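Local coordinates for protein transglutaminase-like enzymes, putative cysteine protease (PDB 3ISR) that is a putative cysteine protease of the transglutaminase-like superfamily, probably hydrolysing amide bonds by means of a cysteine nucleophile, at residues S120-S125 and D248-A253; S166-F171 and C181-H186; A199-G204 and F214-E219. All blocks are in the same frame, centred on the assembly; numbering follows the deposited sequence.

Contact 1: residues S120-S125 and D248-A253; sequences SRYCQS and DAADAA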
ATOM      1  N   SER B 120       5.556  -1.515 -14.815  1.00 14.39           N
ATOM      2  CA  SER B 120       4.507  -2.450 -15.169  1.00 13.95           C
ATOM      3  C   SER B 120       3.762  -2.877 -13.893  1.00 14.22           C
ATOM      4  O   SER B 120       4.109  -2.414 -12.811  1.00 13.50           O
ATOM      5  CB  SER B 120       5.128  -3.657 -15.872  1.00 14.76           C
ATOM      6  OG  SER B 120       6.088  -4.271 -15.044  1.00 15.28           O
ATOM      7  N   ARG B 121       2.736  -3.730 -14.010  1.00 13.42           N
ATOM      8  CA  ARG B 121       1.932  -4.110 -12.832  1.00 13.89           C
ATOM      9  C   ARG B 121       2.752  -4.494 -11.586  1.00 13.65           C
ATOM     10  O   ARG B 121       2.513  -3.982 -10.483  1.00 14.02           O
ATOM     11  CB  ARG B 121       0.953  -5.246 -13.180  1.00 13.52           C
ATOM     12  CG  ARG B 121       0.224  -5.876 -11.955  1.00 13.36           C
ATOM     13  CD  ARG B 121      -0.673  -4.888 -11.136  1.00 11.81           C
ATOM     14  NE  ARG B 121      -1.207  -5.645 -10.004  1.00 10.87           N
ATOM     15  CZ  ARG B 121      -0.617  -5.771  -8.815  1.00 11.59           C
ATOM     16  NH1 ARG B 121       0.526  -5.140  -8.543  1.00 11.96           N
ATOM     17  NH2 ARG B 121      -1.176  -6.542  -7.885  1.00 11.56           N
ATOM     18  N   TYR B 122       3.699  -5.415 -11.754  1.00 13.74           N
ATOM     19  CA  TYR B 122       4.468  -5.937 -10.622  1.00 12.97           C
ATOM     20  C   TYR B 122       5.835  -5.289 -10.455  1.00 13.67           C
ATOM     21  O   TYR B 122       6.617  -5.716  -9.617  1.00 12.61           O
ATOM     22  CB  TYR B 122       4.634  -7.456 -10.788  1.00 12.89           C
ATOM     23  CG  TYR B 122       3.293  -8.134 -10.890  1.00 13.05           C
ATOM     24  CD1 TYR B 122       2.458  -8.237  -9.772  1.00 12.75           C
ATOM     25  CD2 TYR B 122       2.833  -8.628 -12.115  1.00 11.43           C
ATOM     26  CE1 TYR B 122       1.189  -8.839  -9.879  1.00 13.07           C
ATOM     27  CE2 TYR B 122       1.588  -9.237 -12.233  1.00 13.20           C
ATOM     28  CZ  TYR B 122       0.774  -9.331 -11.116  1.00 14.05           C
ATOM     29  OH  TYR B 122      -0.440  -9.947 -11.245  1.00 17.58           O
ATOM     30  N   CYS B 123       6.133  -4.264 -11.262  1.00 14.73           N
ATOM     31  CA  CYS B 123       7.460  -3.640 -11.247  1.00 14.26           C
ATOM     32  C   CYS B 123       7.276  -2.119 -11.252  1.00 15.55           C
ATOM     33  O   CYS B 123       7.381  -1.461 -12.306  1.00 16.10           O
ATOM     34  CB  CYS B 123       8.305  -4.081 -12.451  1.00 15.76           C
ATOM     35  SG  CYS B 123       8.485  -5.860 -12.648  1.00 15.48           S
ATOM     36  N   GLN B 124       6.990  -1.568 -10.064  1.00 14.33           N
ATOM     37  CA  GLN B 124       6.665  -0.130  -9.908  1.00 13.87           C
ATOM     38  C   GLN B 124       7.940   0.691  -9.799  1.00 13.79           C
ATOM     39  O   GLN B 124       8.276   1.260  -8.737  1.00 13.04           O
ATOM     40  CB  GLN B 124       5.752   0.091  -8.698  1.00 14.79           C
ATOM     41  CG  GLN B 124       4.475  -0.790  -8.681  1.00 12.85           C
ATOM     42  CD  GLN B 124       4.639  -2.037  -7.821  1.00 15.77           C
ATOM     43  OE1 GLN B 124       5.715  -2.663  -7.791  1.00 14.00           O
ATOM     44  NE2 GLN B 124       3.573  -2.403  -7.104  1.00 13.45           N
ATOM     45  N   SER B 125       8.663   0.742 -10.913  1.00 13.38           N
ATOM     46  CA  SER B 125       9.979   1.339 -10.959  1.00 14.16           C
ATOM     47  C   SER B 125       9.888   2.819 -10.685  1.00 13.60           C
ATOM     48  O   SER B 125      10.806   3.422 -10.124  1.00 13.06           O
ATOM     49  CB  SER B 125      10.640   1.082 -12.327  1.00 13.54           C
ATOM     50  OG  SER B 125       9.711   1.256 -13.394  1.00 14.97           O
ATOM     51  N   ASP B 248       6.495  -8.332 -17.280  1.00  8.90           N
ATOM     52  CA  ASP B 248       6.490  -8.954 -15.957  1.00  9.16           C
ATOM     53  C   ASP B 248       5.561 -10.137 -16.041  1.00  9.07           C
ATOM     54  O   ASP B 248       5.145 -10.494 -17.153  1.00  9.35           O
ATOM     55  CB  ASP B 248       6.088  -7.974 -14.830  1.00  7.69           C
ATOM     56  CG  ASP B 248       4.700  -7.369 -14.989  1.00  9.32           C
ATOM     57  OD1 ASP B 248       3.827  -7.923 -15.674  1.00  6.69           O
ATOM     58  OD2 ASP B 248       4.470  -6.285 -14.380  1.00  9.19           O
ATOM     59  N   ALA B 249       5.234 -10.732 -14.900  1.00  8.88           N
ATOM     60  CA  ALA B 249       4.431 -11.984 -14.883  1.00  9.12           C
ATOM     61  C   ALA B 249       3.020 -11.818 -15.465  1.00  9.96           C
ATOM     62  O   ALA B 249       2.416 -12.801 -15.858  1.00 10.53           O
ATOM     63  CB  ALA B 249       4.365 -12.580 -13.486  1.00  8.67           C
ATOM     64  N   ALA B 250       2.502 -10.589 -15.562  1.00 10.24           N
ATOM     65  CA  ALA B 250       1.185 -10.399 -16.178  1.00 11.96           C
ATOM     66  C   ALA B 250       1.219 -10.884 -17.632  1.00 13.32           C
ATOM     67  O   ALA B 250       0.181 -11.267 -18.203  1.00 13.81           O
ATOM     68  CB  ALA B 250       0.760  -8.912 -16.125  1.00 10.93           C
ATOM     69  N   ASP B 251       2.404 -10.836 -18.243  1.00 14.12           N
ATOM     70  CA  ASP B 251       2.567 -11.255 -19.644  1.00 14.99           C
ATOM     71  C   ASP B 251       3.089 -12.681 -19.781  1.00 15.28           C
ATOM     72  O   ASP B 251       3.369 -13.134 -20.903  1.00 15.62           O
ATOM     73  CB  ASP B 251       3.585 -10.366 -20.347  1.00 15.02           C
ATOM     74  CG  ASP B 251       3.132  -8.937 -20.499  1.00 18.54           C
ATOM     75  OD1 ASP B 251       1.910  -8.671 -20.602  1.00 21.39           O
ATOM     76  OD2 ASP B 251       4.035  -8.084 -20.580  1.00 20.33           O
ATOM     77  N   ALA B 252       3.272 -13.379 -18.670  1.00 14.76           N
ATOM     78  CA  ALA B 252       3.893 -14.711 -18.728  1.00 15.11           C
ATOM     79  C   ALA B 252       3.481 -15.612 -17.578  1.00 15.12           C
ATOM     80  O   ALA B 252       4.325 -16.313 -16.999  1.00 15.61           O
ATOM     81  CB  ALA B 252       5.423 -14.579 -18.760  1.00 15.16           C
ATOM     82  N   ALA B 253       2.195 -15.615 -17.245  1.00 14.94           N
ATOM     83  CA  ALA B 253       1.709 -16.497 -16.169  1.00 15.02           C
ATOM     84  C   ALA B 253       1.755 -17.945 -16.616  1.00 14.89           C
ATOM     85  O   ALA B 253       1.525 -18.237 -17.792  1.00 14.57           O
ATOM     86  CB  ALA B 253       0.291 -16.136 -15.779  1.00 15.16           C
TER
HETATM   87  O   HOH W   1       1.878  -5.144 -16.417  1.00 25.81           O

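Contact 2: residues S166-F171 and C181-H186; sequences SQTSAF and CRDFAH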
ATOM      1  N   SER B 166       0.098 -14.173  -6.060  1.00 17.56           N
ATOM      2  CA  SER B 166       0.149 -13.593  -7.401  1.00 18.23           C
ATOM      3  C   SER B 166       0.004 -12.064  -7.384  1.00 17.63           C
ATOM      4  O   SER B 166       0.360 -11.392  -8.354  1.00 18.21           O
ATOM      5  CB  SER B 166      -0.896 -14.236  -8.313  1.00 18.24           C
ATOM      6  OG  SER B 166      -2.197 -13.852  -7.908  1.00 20.78           O
ATOM      7  N   GLN B 167      -0.503 -11.514  -6.285  1.00 17.11           N
ATOM      8  CA  GLN B 167      -0.671 -10.056  -6.170  1.00 17.10           C
ATOM      9  C   GLN B 167       0.607  -9.325  -5.784  1.00 16.44           C
ATOM     10  O   GLN B 167       0.719  -8.111  -5.988  1.00 16.14           O
ATOM     11  CB  GLN B 167      -1.802  -9.704  -5.182  1.00 17.24           C
ATOM     12  CG  GLN B 167      -3.186 -10.157  -5.655  1.00 19.31           C
ATOM     13  CD  GLN B 167      -4.315  -9.662  -4.742  1.00 21.68           C
ATOM     14  OE1 GLN B 167      -4.078  -8.960  -3.755  1.00 23.28           O
ATOM     15  NE2 GLN B 167      -5.550 -10.015  -5.088  1.00 22.23           N
ATOM     16  N   THR B 168       1.567 -10.061  -5.216  1.00 15.60           N
ATOM     17  CA  THR B 168       2.823  -9.488  -4.736  1.00 14.62           C
ATOM     18  C   THR B 168       3.646  -8.856  -5.855  1.00 15.11           C
ATOM     19  O   THR B 168       3.788  -9.436  -6.950  1.00 14.93           O
ATOM     20  CB  THR B 168       3.679 -10.580  -4.044  1.00 14.87           C
ATOM     21  OG1 THR B 168       2.875 -11.303  -3.090  1.00 15.79           O
ATOM     22  CG2 THR B 168       4.882 -10.000  -3.339  1.00 14.77           C
ATOM     23  N   SER B 169       4.226  -7.694  -5.570  1.00 14.56           N
ATOM     24  CA  SER B 169       4.982  -6.934  -6.566  1.00 14.74           C
ATOM     25  C   SER B 169       6.340  -6.560  -6.015  1.00 15.50           C
ATOM     26  O   SER B 169       6.611  -6.719  -4.817  1.00 15.04           O
ATOM     27  CB  SER B 169       4.214  -5.644  -6.898  1.00 15.76           C
ATOM     28  OG  SER B 169       4.131  -4.784  -5.756  1.00 15.59           O
ATOM     29  N   ALA B 170       7.183  -5.995  -6.879  1.00 15.95           N
ATOM     30  CA  ALA B 170       8.464  -5.477  -6.459  1.00 16.39           C
ATOM     31  C   ALA B 170       8.333  -4.497  -5.287  1.00 16.14           C
ATOM     32  O   ALA B 170       9.172  -4.510  -4.384  1.00 15.20           O
ATOM     33  CB  ALA B 170       9.185  -4.793  -7.613  1.00 15.55           C
ATOM     34  N   PHE B 171       7.315  -3.639  -5.326  1.00 15.65           N
ATOM     35  CA  PHE B 171       7.134  -2.641  -4.268  1.00 16.53           C
ATOM     36  C   PHE B 171       6.889  -3.300  -2.911  1.00 16.85           C
ATOM     37  O   PHE B 171       7.298  -2.763  -1.886  1.00 17.85           O
ATOM     38  CB  PHE B 171       6.013  -1.647  -4.619  1.00 15.66           C
ATOM     39  CG  PHE B 171       5.977  -0.434  -3.737  1.00 17.30           C
ATOM     40  CD1 PHE B 171       6.946   0.568  -3.853  1.00 17.25           C
ATOM     41  CD2 PHE B 171       4.981  -0.299  -2.776  1.00 16.18           C
ATOM     42  CE1 PHE B 171       6.913   1.699  -3.017  1.00 17.97           C
ATOM     43  CE2 PHE B 171       4.938   0.841  -1.949  1.00 19.33           C
ATOM     44  CZ  PHE B 171       5.911   1.836  -2.084  1.00 18.64           C
ATOM     45  N   CYS B 181      11.067 -17.184  -6.811  1.00 15.15           N
ATOM     46  CA  CYS B 181      11.740 -16.641  -7.998  1.00 16.08           C
ATOM     47  C   CYS B 181      10.962 -15.505  -8.688  1.00 14.89           C
ATOM     48  O   CYS B 181      11.562 -14.537  -9.118  1.00 14.24           O
ATOM     49  CB  CYS B 181      12.123 -17.745  -8.992  1.00 16.32           C
ATOM     50  SG  CYS B 181      10.763 -18.693  -9.660  1.00 21.97           S
ATOM     51  N   ARG B 182       9.640 -15.629  -8.812  1.00 14.75           N
ATOM     52  CA  ARG B 182       8.843 -14.567  -9.458  1.00 14.91           C
ATOM     53  C   ARG B 182       9.086 -13.187  -8.822  1.00 15.03           C
ATOM     54  O   ARG B 182       9.211 -12.153  -9.512  1.00 15.48           O
ATOM     55  CB  ARG B 182       7.364 -14.944  -9.364  1.00 14.88           C
ATOM     56  CG  ARG B 182       6.336 -13.928  -9.893  1.00 15.89           C
ATOM     57  CD  ARG B 182       4.955 -14.555  -9.584  1.00 17.70           C
ATOM     58  NE  ARG B 182       3.800 -13.880 -10.173  1.00 20.75           N
ATOM     59  CZ  ARG B 182       3.215 -12.773  -9.687  1.00 21.26           C
ATOM     60  NH1 ARG B 182       3.713 -12.133  -8.614  1.00 18.27           N
ATOM     61  NH2 ARG B 182       2.136 -12.291 -10.306  1.00 19.08           N
ATOM     62  N   ASP B 183       9.190 -13.191  -7.500  1.00 14.98           N
ATOM     63  CA  ASP B 183       9.396 -11.969  -6.741  1.00 14.67           C
ATOM     64  C   ASP B 183      10.809 -11.421  -6.897  1.00 14.65           C
ATOM     65  O   ASP B 183      10.995 -10.209  -6.961  1.00 14.20           O
ATOM     66  CB  ASP B 183       9.092 -12.239  -5.263  1.00 14.64           C
ATOM     67  CG  ASP B 183       7.721 -12.874  -5.054  1.00 16.20           C
ATOM     68  OD1 ASP B 183       6.696 -12.278  -5.462  1.00 18.73           O
ATOM     69  OD2 ASP B 183       7.659 -14.004  -4.524  1.00 16.72           O
ATOM     70  N   PHE B 184      11.811 -12.298  -6.902  1.00 14.36           N
ATOM     71  CA  PHE B 184      13.199 -11.879  -7.112  1.00 13.89           C
ATOM     72  C   PHE B 184      13.364 -11.282  -8.510  1.00 13.48           C
ATOM     73  O   PHE B 184      14.079 -10.295  -8.700  1.00 14.28           O
ATOM     74  CB  PHE B 184      14.152 -13.079  -6.978  1.00 14.63           C
ATOM     75  CG  PHE B 184      14.481 -13.478  -5.557  1.00 15.71           C
ATOM     76  CD1 PHE B 184      13.484 -13.899  -4.672  1.00 17.91           C
ATOM     77  CD2 PHE B 184      15.802 -13.529  -5.136  1.00 16.06           C
ATOM     78  CE1 PHE B 184      13.798 -14.309  -3.369  1.00 17.15           C
ATOM     79  CE2 PHE B 184      16.134 -13.951  -3.820  1.00 14.98           C
ATOM     80  CZ  PHE B 184      15.137 -14.344  -2.946  1.00 14.55           C
ATOM     81  N   ALA B 185      12.703 -11.877  -9.500  1.00 13.99           N
ATOM     82  CA  ALA B 185      12.770 -11.362 -10.873  1.00 14.31           C
ATOM     83  C   ALA B 185      12.109  -9.993 -10.951  1.00 14.69           C
ATOM     84  O   ALA B 185      12.660  -9.041 -11.538  1.00 16.20           O
ATOM     85  CB  ALA B 185      12.071 -12.320 -11.826  1.00 13.92           C
ATOM     86  N   HIS B 186      10.915  -9.870 -10.377  1.00 14.88           N
ATOM     87  CA  HIS B 186      10.196  -8.591 -10.473  1.00 14.34           C
ATOM     88  C   HIS B 186      11.002  -7.498  -9.806  1.00 15.17           C
ATOM     89  O   HIS B 186      11.041  -6.372 -10.286  1.00 15.22           O
ATOM     90  CB  HIS B 186       8.819  -8.666  -9.774  1.00 14.65           C
ATOM     91  CG  HIS B 186       7.768  -9.413 -10.543  1.00 12.91           C
ATOM     92  ND1 HIS B 186       7.715  -9.447 -11.920  1.00 16.02           N
ATOM     93  CD2 HIS B 186       6.692 -10.109 -10.112  1.00  8.76           C
ATOM     94  CE1 HIS B 186       6.663 -10.156 -12.307  1.00  9.58           C
ATOM     95  NE2 HIS B 186       6.024 -10.564 -11.227  1.00 14.59           N
TER

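Contact 3: residues A199-G204 and F214-E219; sequences ARYFTG and FHACFE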
ATOM      1  N   ALA B 199      14.692  -3.622 -18.804  1.00 14.00           N
ATOM      2  CA  ALA B 199      14.739  -4.977 -18.225  1.00 14.62           C
ATOM      3  C   ALA B 199      13.440  -5.693 -18.485  1.00 14.40           C
ATOM      4  O   ALA B 199      12.395  -5.052 -18.580  1.00 14.90           O
ATOM      5  CB  ALA B 199      15.015  -4.912 -16.738  1.00 15.00           C
ATOM      6  N   ARG B 200      13.497  -7.022 -18.610  1.00 14.14           N
ATOM      7  CA  ARG B 200      12.291  -7.769 -18.883  1.00 13.22           C
ATOM      8  C   ARG B 200      12.277  -9.083 -18.084  1.00 12.31           C
ATOM      9  O   ARG B 200      13.311  -9.556 -17.615  1.00 12.94           O
ATOM     10  CB  ARG B 200      12.145  -8.042 -20.388  1.00 13.91           C
ATOM     11  CG  ARG B 200      13.250  -8.989 -20.956  1.00 16.18           C
ATOM     12  CD  ARG B 200      13.148  -9.132 -22.475  1.00 18.30           C
ATOM     13  NE  ARG B 200      14.006 -10.222 -22.938  1.00 17.54           N
ATOM     14  CZ  ARG B 200      14.262 -10.497 -24.211  1.00 20.07           C
ATOM     15  NH1 ARG B 200      13.732  -9.766 -25.190  1.00 18.33           N
ATOM     16  NH2 ARG B 200      15.052 -11.523 -24.512  1.00 19.03           N
ATOM     17  N   TYR B 201      11.092  -9.648 -17.969  1.00  8.71           N
ATOM     18  CA  TYR B 201      10.857 -10.868 -17.223  1.00  7.65           C
ATOM     19  C   TYR B 201      11.123 -12.091 -18.113  1.00  7.05           C
ATOM     20  O   TYR B 201      10.755 -12.097 -19.289  1.00  6.42           O
ATOM     21  CB  TYR B 201       9.395 -10.814 -16.805  1.00  7.32           C
ATOM     22  CG  TYR B 201       8.897 -11.869 -15.855  1.00  7.69           C
ATOM     23  CD1 TYR B 201       9.208 -11.805 -14.500  1.00  6.88           C
ATOM     24  CD2 TYR B 201       8.029 -12.870 -16.300  1.00  8.72           C
ATOM     25  CE1 TYR B 201       8.696 -12.742 -13.602  1.00  6.98           C
ATOM     26  CE2 TYR B 201       7.520 -13.825 -15.413  1.00  8.74           C
ATOM     27  CZ  TYR B 201       7.871 -13.742 -14.064  1.00  7.44           C
ATOM     28  OH  TYR B 201       7.385 -14.645 -13.155  1.00  6.34           O
ATOM     29  N   PHE B 202      11.751 -13.118 -17.537  1.00  6.00           N
ATOM     30  CA  PHE B 202      12.119 -14.343 -18.264  1.00  6.63           C
ATOM     31  C   PHE B 202      11.571 -15.542 -17.480  1.00  5.40           C
ATOM     32  O   PHE B 202      11.804 -15.654 -16.282  1.00  4.81           O
ATOM     33  CB  PHE B 202      13.657 -14.403 -18.370  1.00  6.58           C
ATOM     34  CG  PHE B 202      14.212 -15.683 -19.016  1.00  8.92           C
ATOM     35  CD1 PHE B 202      14.780 -15.645 -20.279  1.00 10.50           C
ATOM     36  CD2 PHE B 202      14.189 -16.892 -18.337  1.00  9.42           C
ATOM     37  CE1 PHE B 202      15.313 -16.817 -20.877  1.00 10.56           C
ATOM     38  CE2 PHE B 202      14.719 -18.070 -18.919  1.00  9.86           C
ATOM     39  CZ  PHE B 202      15.282 -18.012 -20.195  1.00  9.70           C
ATOM     40  N   THR B 203      10.832 -16.420 -18.148  1.00  5.55           N
ATOM     41  CA  THR B 203      10.419 -17.692 -17.527  1.00  6.42           C
ATOM     42  C   THR B 203      11.013 -18.853 -18.297  1.00  6.50           C
ATOM     43  O   THR B 203      11.180 -18.765 -19.507  1.00  6.67           O
ATOM     44  CB  THR B 203       8.903 -17.857 -17.458  1.00  6.64           C
ATOM     45  OG1 THR B 203       8.337 -17.780 -18.782  1.00  7.86           O
ATOM     46  CG2 THR B 203       8.304 -16.740 -16.603  1.00  7.22           C
ATOM     47  N   GLY B 204      11.297 -19.952 -17.606  1.00  6.66           N
ATOM     48  CA  GLY B 204      11.837 -21.097 -18.293  1.00  7.15           C
ATOM     49  C   GLY B 204      11.829 -22.379 -17.504  1.00  7.26           C
ATOM     50  O   GLY B 204      11.480 -22.406 -16.310  1.00  7.11           O
ATOM     51  N   PHE B 214       8.975 -24.585 -12.480  1.00 13.14           N
ATOM     52  CA  PHE B 214       9.171 -23.526 -13.483  1.00 13.19           C
ATOM     53  C   PHE B 214      10.035 -22.479 -12.820  1.00 13.72           C
ATOM     54  O   PHE B 214      10.032 -22.363 -11.597  1.00 13.79           O
ATOM     55  CB  PHE B 214       7.841 -22.899 -13.899  1.00 13.06           C
ATOM     56  CG  PHE B 214       6.980 -23.795 -14.747  1.00 11.27           C
ATOM     57  CD1 PHE B 214       7.352 -24.114 -16.043  1.00 10.78           C
ATOM     58  CD2 PHE B 214       5.791 -24.316 -14.247  1.00 10.66           C
ATOM     59  CE1 PHE B 214       6.546 -24.947 -16.838  1.00 10.26           C
ATOM     60  CE2 PHE B 214       4.978 -25.150 -15.039  1.00 11.73           C
ATOM     61  CZ  PHE B 214       5.364 -25.453 -16.340  1.00  8.76           C
ATOM     62  N   HIS B 215      10.807 -21.736 -13.604  1.00 14.40           N
ATOM     63  CA  HIS B 215      11.718 -20.795 -13.008  1.00 15.06           C
ATOM     64  C   HIS B 215      11.482 -19.434 -13.619  1.00 15.39           C
ATOM     65  O   HIS B 215      11.051 -19.343 -14.764  1.00 16.51           O
ATOM     66  CB  HIS B 215      13.167 -21.232 -13.226  1.00 15.91           C
ATOM     67  CG  HIS B 215      14.139 -20.517 -12.345  1.00 16.86           C
ATOM     68  ND1 HIS B 215      14.032 -20.524 -10.973  1.00 19.58           N
ATOM     69  CD2 HIS B 215      15.225 -19.770 -12.636  1.00 18.44           C
ATOM     70  CE1 HIS B 215      15.017 -19.817 -10.452  1.00 18.99           C
ATOM     71  NE2 HIS B 215      15.756 -19.346 -11.441  1.00 19.67           N
ATOM     72  N   ALA B 216      11.740 -18.391 -12.849  1.00 14.45           N
ATOM     73  CA  ALA B 216      11.634 -17.019 -13.351  1.00 15.10           C
ATOM     74  C   ALA B 216      12.876 -16.223 -12.989  1.00 15.70           C
ATOM     75  O   ALA B 216      13.360 -16.318 -11.868  1.00 16.84           O
ATOM     76  CB  ALA B 216      10.360 -16.331 -12.776  1.00 14.21           C
ATOM     77  N   CYS B 217      13.388 -15.440 -13.940  1.00 15.04           N
ATOM     78  CA  CYS B 217      14.440 -14.493 -13.657  1.00 15.58           C
ATOM     79  C   CYS B 217      14.284 -13.285 -14.573  1.00 14.80           C
ATOM     80  O   CYS B 217      13.171 -12.967 -15.007  1.00 13.83           O
ATOM     81  CB  CYS B 217      15.818 -15.137 -13.732  1.00 16.80           C
ATOM     82  SG  CYS B 217      16.110 -16.030 -15.245  1.00 20.67           S
ATOM     83  N   PHE B 218      15.366 -12.568 -14.831  1.00 14.57           N
ATOM     84  CA  PHE B 218      15.217 -11.368 -15.642  1.00 14.63           C
ATOM     85  C   PHE B 218      16.399 -11.136 -16.568  1.00 15.12           C
ATOM     86  O   PHE B 218      17.468 -11.744 -16.388  1.00 14.87           O
ATOM     87  CB  PHE B 218      14.917 -10.139 -14.760  1.00 14.64           C
ATOM     88  CG  PHE B 218      16.103  -9.602 -13.989  1.00 14.71           C
ATOM     89  CD1 PHE B 218      16.824  -8.507 -14.467  1.00 15.00           C
ATOM     90  CD2 PHE B 218      16.455 -10.139 -12.757  1.00 14.68           C
ATOM     91  CE1 PHE B 218      17.921  -8.004 -13.735  1.00 16.51           C
ATOM     92  CE2 PHE B 218      17.524  -9.658 -12.040  1.00 13.58           C
ATOM     93  CZ  PHE B 218      18.248  -8.582 -12.507  1.00 15.12           C
ATOM     94  N   GLU B 219      16.199 -10.271 -17.562  1.00 14.84           N
ATOM     95  CA  GLU B 219      17.255  -9.910 -18.490  1.00 14.99           C
ATOM     96  C   GLU B 219      17.304  -8.405 -18.566  1.00 14.75           C
ATOM     97  O   GLU B 219      16.273  -7.755 -18.485  1.00 14.45           O
ATOM     98  CB  GLU B 219      16.991 -10.500 -19.877  1.00 15.74           C
ATOM     99  CG  GLU B 219      17.007 -12.051 -19.911  1.00 17.65           C
ATOM    100  CD  GLU B 219      16.560 -12.602 -21.260  1.00 21.20           C
ATOM    101  OE1 GLU B 219      15.509 -12.153 -21.764  1.00 23.44           O
ATOM    102  OE2 GLU B 219      17.249 -13.486 -21.823  1.00 22.64           O
TER

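Contact 1: residues S120-S125 and D248-A253
Asp248 pushes its carboxylate against the type I turn Ser120-Cys123, where two donors hold OD2. The hydroxyl of Ser120 gives its proton to it, OG lying 2.7 Å from Asp248 OD2, and the backbone N of Tyr122 points at the same OD2 from 2.9 Å, nearly straight at 172°. Both stand well out of the carboxylate plane and on opposite faces of it, so OD2 is pinched between them. With CG between its backbone N and carbonyl carbon (chi1 60°), Asp248 also turns OD1 back to the N-H of Ala250, Asp248 OD1 to Ala250 N being 3.0 Å; this Asx turn leads into the 3-10 segment 249-251.

Tyr122 crosses the Asp248 side chain at about a right angle, the ring tipped 60° from the carboxylate. Its CD2 comes within 3.6 Å of Asp248 OD2, while CE2 reaches Ala250, 4.0 Å from CB, with Ala250 N at the ring edge. One face of the ring is covered by Arg121 CG, whose guanidinium continues to Asp126 of the second subunit. Cys123 SG touches the methylene, Asp248 CB, at 3.9 Å.

Ser120 OG is also hydrogen-bonded to Arg193 NH1, which brings a positive charge into the second shell. Three donors and that arginine would probably keep the buried carboxylate ionised, and through it the two loops are tied together by polar bonds.

Contact 2: residues S166-F171 and C181-H186
Ala170 and His186 bring the backbones closest, with CA atoms 5.4 Å apart, and from there the segments diverge until Ser166 and Arg182 stand 9.0 Å apart between CA atoms. Arg182 spans the wider end. Its CG is anti to the backbone N (chi1 176°) and the chain runs extended to NE, which carries the guanidinium off helix 181-194 and up to the carbonyls of the incoming loop. Arg182 NH1 donates to Thr168 O at 3.2 Å; the oxygen lies in the guanidinium plane and the nitrogen in the carbonyl plane. Arg182 NH2 is 2.8 Å from Ser166 O, but the bond is bent to 125° and weak.

The flat group is held between two neighbours. Ser166 CA sits 3.6 Å above one face, toward the rim, and His186 NE2 lies 3.8 Å above the opposite face of the Arg182 guanidinium, also offset. Tyr122 adds a cation-pi contact to Arg182, and its ring also meets that of His186, the planes about 15° apart.

Thr168 and Asp183 cross at about a right angle, the methyl CG2 of Thr168 resting 3.6 Å from Asp183 OD1. Their polar ends look elsewhere: Thr168 OG1 bonds to Asn165 N, and Asp183 OD2 to Thr164 OG1 and Val180 N. At the narrow end Ala170 CB touches His186 O at 3.6 Å, a close approach of the methyl to the helix backbone.

Ser169 occupies the N-cap position of helix 170-176, and Arg182 binds the loop just ahead of it. One cation thus serves two backbone carbonyls and is likely to hold the loop's path over the first turn of helix 181-194, the turn that begins with Cys181.

Contact 3: residues A199-G204 and F214-E219
Arg200 and Glu219 open the antiparallel pairing of strands 199-206 and 215-222 with two backbone bonds, Arg200 N to Glu219 O at 2.9 Å and Glu219 N to Arg200 O at 3.0 Å. Phe202 with Cys217 and Gly204 with His215 repeat the pattern, so these three hydrogen-bonded pairs satisfy six N-H groups and six carbonyls. The Phe202 N bond to Cys217 O is the most skewed of the six, its donor 41° out of the carbonyl plane.

The side chains of the first pair close a salt bridge. Glu219 CG lies beside its backbone N (chi1 -64°), and the extended chain beyond takes the carboxylate across to Arg200. Glu219 OE1 accepts from Arg200 NE (2.7 Å) and Arg200 NH2 (2.9 Å), whereas OE2 rests 3.6 Å from Phe202 CD1. Both nitrogens come from the same face of the carboxylate, and OE1 lies in the guanidinium plane. An alanine in place of Arg200 takes away NE and NH2, and would probably leave the buried Glu219 carboxylate without its charge partner and freer to turn. Cys217 SG packs obliquely on the Phe202 ring. His215 NE2 bonds to Asp230 OD2, consistent with the Cys-His-Asp arrangement of this superfamily.

The face bearing Tyr201 and Phe218 lies on helix 181-194, where both touch Ile189. Arg200, Phe202 and Glu219 project from the other face, and strands 225-229 and 240-246 flank the pair.

In the fold
Contact 1 spans the longest stretch of chain, and both other contacts fall between its two segments: contact 2 closes first, and contact 3 follows once helix 181-194 has run on into strand 199-206. The centres of contacts 1 and 2 are about 8 Å apart, and contact 3 lies about 11 Å from each. Helix 181-194 is shared: its first turns meet 166-171 and 248-253, and it packs on the four-stranded sheet, while 248-253 also reaches strand 199-206 through Tyr201. His186 and Tyr201 link all three. Cys181 at the helix start packs against strand 215-222, near His215, as expected of a transglutaminase-like catalytic core.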